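Local coordinates for protein xenavidin (Xenopus tropicalis, PDB 2UZ2) that binds biotin as a frog member of the avidin family, a four-subunit glycoprotein built from beta-barrels, at residues K5-R13 / Q55-F63. Sequence-based numbering, arbitrary orientation.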
loop_
_atom_site.group_PDB
_atom_site.type_symbol
_atom_site.label_atom_id
_atom_site.label_comp_id
_atom_site.label_asym_id
_atom_site.label_seq_id
_atom_site.Cartn_x
_atom_site.Cartn_y
_atom_site.Cartn_z
ATOM N N LYS B 5 -23.137 -10.389 -11.894
ATOM C CA LYS B 5 -23.270 -10.203 -10.411
ATOM C C LYS B 5 -22.601 -11.390 -9.673
ATOM O O LYS B 5 -22.267 -12.390 -10.309
ATOM C CB LYS B 5 -24.753 -9.989 -10.072
ATOM C CG LYS B 5 -25.310 -8.750 -10.820
ATOM C CD LYS B 5 -26.762 -8.454 -10.537
ATOM C CE LYS B 5 -27.036 -6.942 -10.538
ATOM N NZ LYS B 5 -28.253 -6.607 -9.720
ATOM N N CYS B 6 -22.338 -11.296 -8.364
ATOM C CA CYS B 6 -21.481 -12.344 -7.747
ATOM C C CYS B 6 -21.944 -13.299 -6.649
ATOM O O CYS B 6 -21.559 -14.474 -6.655
ATOM C CB CYS B 6 -20.146 -11.747 -7.346
ATOM S SG CYS B 6 -19.168 -11.651 -8.818
ATOM N N ASN B 7 -22.745 -12.793 -5.722
ATOM C CA ASN B 7 -23.015 -13.461 -4.465
ATOM C C ASN B 7 -21.753 -13.618 -3.659
ATOM O O ASN B 7 -20.956 -14.582 -3.807
ATOM C CB ASN B 7 -23.763 -14.784 -4.600
ATOM C CG ASN B 7 -24.938 -14.676 -5.495
ATOM O OD1 ASN B 7 -25.174 -15.563 -6.310
ATOM N ND2 ASN B 7 -25.710 -13.603 -5.345
ATOM N N LEU B 8 -21.516 -12.611 -2.849
ATOM C CA LEU B 8 -20.386 -12.697 -1.955
ATOM C C LEU B 8 -20.708 -13.624 -0.778
ATOM O O LEU B 8 -19.802 -14.019 -0.063
ATOM C CB LEU B 8 -19.994 -11.314 -1.456
ATOM C CG LEU B 8 -19.482 -10.352 -2.549
ATOM C CD1 LEU B 8 -18.857 -9.209 -1.817
ATOM C CD2 LEU B 8 -18.507 -10.966 -3.520
ATOM N N GLN B 9 -21.985 -13.960 -0.571
ATOM C CA GLN B 9 -22.339 -14.919 0.500
ATOM C C GLN B 9 -21.584 -16.238 0.382
ATOM O O GLN B 9 -21.311 -16.734 -0.737
ATOM C CB GLN B 9 -23.835 -15.275 0.483
ATOM C CG GLN B 9 -24.722 -14.131 0.781
ATOM C CD GLN B 9 -25.255 -13.453 -0.487
ATOM O OE1 GLN B 9 -24.584 -13.418 -1.517
ATOM N NE2 GLN B 9 -26.447 -12.913 -0.406
ATOM N N GLY B 10 -21.304 -16.833 1.539
ATOM C CA GLY B 10 -20.758 -18.184 1.579
ATOM C C GLY B 10 -19.298 -18.206 1.943
ATOM O O GLY B 10 -18.803 -17.267 2.517
ATOM N N GLN B 11 -18.641 -19.307 1.599
ATOM C CA GLN B 11 -17.281 -19.548 2.060
ATOM C C GLN B 11 -16.293 -19.357 0.939
ATOM O O GLN B 11 -16.545 -19.750 -0.210
ATOM C CB GLN B 11 -17.178 -20.953 2.613
ATOM C CG GLN B 11 -18.132 -21.173 3.752
ATOM C CD GLN B 11 -17.686 -22.245 4.713
ATOM O OE1 GLN B 11 -18.540 -22.857 5.361
ATOM N NE2 GLN B 11 -16.377 -22.478 4.826
ATOM N N TRP B 12 -15.173 -18.742 1.284
ATOM C CA TRP B 12 -14.084 -18.485 0.359
ATOM C C TRP B 12 -12.786 -18.835 1.070
ATOM O O TRP B 12 -12.714 -18.800 2.298
ATOM C CB TRP B 12 -14.024 -16.994 0.029
ATOM C CG TRP B 12 -15.307 -16.415 -0.546
ATOM C CD1 TRP B 12 -16.396 -15.942 0.160
ATOM C CD2 TRP B 12 -15.614 -16.231 -1.933
ATOM N NE1 TRP B 12 -17.362 -15.487 -0.722
ATOM C CE2 TRP B 12 -16.898 -15.643 -2.007
ATOM C CE3 TRP B 12 -14.915 -16.501 -3.129
ATOM C CZ2 TRP B 12 -17.512 -15.326 -3.237
ATOM C CZ3 TRP B 12 -15.541 -16.199 -4.352
ATOM C CH2 TRP B 12 -16.804 -15.611 -4.388
ATOM N N ARG B 13 -11.757 -19.138 0.287
ATOM C CA ARG B 13 -10.436 -19.373 0.873
ATOM C C ARG B 13 -9.399 -18.619 0.080
ATOM O O ARG B 13 -9.545 -18.425 -1.127
ATOM C CB ARG B 13 -10.082 -20.860 0.826
ATOM C CG ARG B 13 -10.101 -21.499 -0.552
ATOM C CD ARG B 13 -9.422 -22.883 -0.569
ATOM N NE ARG B 13 -7.962 -22.792 -0.563
ATOM C CZ ARG B 13 -7.173 -23.382 0.334
ATOM N NH1 ARG B 13 -7.693 -24.131 1.303
ATOM N NH2 ARG B 13 -5.859 -23.230 0.259
ATOM N N GLN B 55 -20.633 -4.319 -0.132
ATOM C CA GLN B 55 -20.398 -4.523 -1.556
ATOM C C GLN B 55 -21.313 -3.644 -2.361
ATOM O O GLN B 55 -22.413 -3.291 -1.888
ATOM C CB GLN B 55 -20.602 -5.987 -1.961
ATOM C CG GLN B 55 -22.034 -6.520 -1.849
ATOM C CD GLN B 55 -22.274 -7.798 -2.615
ATOM O OE1 GLN B 55 -22.513 -8.837 -2.004
ATOM N NE2 GLN B 55 -22.237 -7.746 -3.953
ATOM N N LYS B 56 -20.880 -3.340 -3.569
ATOM C CA LYS B 56 -21.817 -2.888 -4.604
ATOM C C LYS B 56 -22.652 -4.063 -5.084
ATOM O O LYS B 56 -22.155 -5.185 -5.154
ATOM C CB LYS B 56 -21.096 -2.299 -5.792
ATOM C CG LYS B 56 -20.118 -1.249 -5.430
ATOM C CD LYS B 56 -20.766 -0.027 -4.865
ATOM C CE LYS B 56 -19.739 0.794 -4.205
ATOM N NZ LYS B 56 -20.159 2.175 -3.728
ATOM N N LEU B 57 -23.911 -3.801 -5.423
ATOM C CA LEU B 57 -24.797 -4.864 -5.928
ATOM C C LEU B 57 -24.892 -4.788 -7.460
ATOM O O LEU B 57 -25.943 -4.770 -8.037
ATOM C CB LEU B 57 -26.155 -4.792 -5.212
ATOM C CG LEU B 57 -26.018 -5.211 -3.738
ATOM C CD1 LEU B 57 -27.275 -4.828 -2.965
ATOM C CD2 LEU B 57 -25.808 -6.721 -3.611
ATOM N N THR B 58 -23.719 -4.784 -8.089
ATOM C CA THR B 58 -23.562 -4.584 -9.512
ATOM C C THR B 58 -22.925 -5.830 -10.102
ATOM O O THR B 58 -22.467 -6.707 -9.370
ATOM C CB THR B 58 -22.541 -3.401 -9.788
ATOM O OG1 THR B 58 -21.256 -3.724 -9.268
ATOM C CG2 THR B 58 -23.046 -2.073 -9.194
ATOM N N GLU B 59 -22.851 -5.882 -11.433
ATOM C CA GLU B 59 -21.999 -6.859 -12.056
ATOM C C GLU B 59 -20.578 -6.566 -11.590
ATOM O O GLU B 59 -20.188 -5.407 -11.403
ATOM C CB GLU B 59 -22.020 -6.754 -13.569
ATOM C CG GLU B 59 -21.342 -7.964 -14.219
ATOM C CD GLU B 59 -21.465 -8.018 -15.729
ATOM O OE1 GLU B 59 -22.162 -7.159 -16.322
ATOM O OE2 GLU B 59 -20.864 -8.940 -16.329
ATOM N N LYS B 60 -19.826 -7.633 -11.394
ATOM C CA LYS B 60 -18.425 -7.565 -10.988
ATOM C C LYS B 60 -18.249 -6.620 -9.789
ATOM O O LYS B 60 -17.549 -5.609 -9.864
ATOM C CB LYS B 60 -17.534 -7.180 -12.168
ATOM C CG LYS B 60 -17.655 -8.140 -13.337
ATOM C CD LYS B 60 -16.899 -7.597 -14.540
ATOM C CE LYS B 60 -17.172 -8.430 -15.763
ATOM N NZ LYS B 60 -17.439 -7.543 -16.926
ATOM N N PRO B 61 -18.889 -6.961 -8.672
ATOM C CA PRO B 61 -18.991 -6.016 -7.574
ATOM C C PRO B 61 -17.637 -5.731 -6.898
ATOM O O PRO B 61 -16.871 -6.648 -6.614
ATOM C CB PRO B 61 -19.916 -6.742 -6.584
ATOM C CG PRO B 61 -19.672 -8.210 -6.826
ATOM C CD PRO B 61 -19.532 -8.251 -8.350
ATOM N N THR B 62 -17.393 -4.462 -6.587
ATOM C CA THR B 62 -16.335 -4.070 -5.641
ATOM C C THR B 62 -16.860 -4.220 -4.221
ATOM O O THR B 62 -18.091 -4.299 -4.018
ATOM C CB THR B 62 -15.926 -2.617 -5.848
ATOM O OG1 THR B 62 -17.119 -1.798 -5.795
ATOM C CG2 THR B 62 -15.259 -2.464 -7.189
ATOM N N PHE B 63 -15.968 -4.285 -3.238
ATOM C CA PHE B 63 -16.423 -4.471 -1.843
ATOM C C PHE B 63 -15.283 -4.092 -0.917
ATOM O O PHE B 63 -14.133 -3.941 -1.367
ATOM C CB PHE B 63 -16.783 -5.946 -1.597
ATOM C CG PHE B 63 -15.648 -6.895 -1.950
ATOM C CD1 PHE B 63 -14.647 -7.178 -1.034
ATOM C CD2 PHE B 63 -15.616 -7.483 -3.209
ATOM C CE1 PHE B 63 -13.569 -8.050 -1.371
ATOM C CE2 PHE B 63 -14.576 -8.355 -3.551
ATOM C CZ PHE B 63 -13.553 -8.623 -2.653
HETATM O O HOH W 1 -28.807 -4.580 -7.919
HETATM O O HOH W 2 -22.874 -10.216 -5.841
HETATM O O HOH W 3 -23.382 -8.105 -7.444
#
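Gln55 meets Leu8 with its whole length: CB and the amide carbon lie against methyl CD1, and OE1 comes 3.4 Å from Leu8 CG. The other end of the amide does polar work. NE2 gives a nearly straight bond to Lys56 O (2.8 Å, 164°), which lies close to the amide plane and fixes the rotation of the group, while a water accepts a longer bond from NE2 and is shared with Cys6 N and Asn7 N. A glutamine suits this buried place because its methylenes pack like a hydrocarbon and its amide reaches the N-terminal backbone through a water. At Leu57, the carbonyl O receives a weak bond from Lys5 NZ (3.4 Å), backed by a water bridging the same two atoms; the long lysine chain, bent at chi3 (146°), lets CG lie beside Thr58 O while the amine reaches on to Leu57. Thr58 O accepts from a third water, which takes a weak bond from Cys6 N; the Thr58 hydroxyl OG1 donates to Glu59 O. Here the backbones run closest, with Lys5 N 3.7 Å from Glu59 CA. In the eight-stranded antiparallel avidin barrel, residues 56-61 form the hairpin turn joining strands 49-55 and 62-68, and the chain leading into strand 10-14 crosses the barrel end beside it. Lys60 points away, its amine bonding to Glu103 O of the second subunit. Pro61, rigid and apolar, sets CD 3.5 Å from Cys6 SG, a sulfur disulfide-bonded to Cys82 on strand 75-84. Deeper inside, Leu8 CD1 approaches Phe63 obliquely, 3.9 Å from Phe63 CB and near ring atoms CG and CD2. Leu8, branched and apolar, also touches Ile22 and Leu92, and its carbonyl O receives Trp12 NE1 at 2.9 Å.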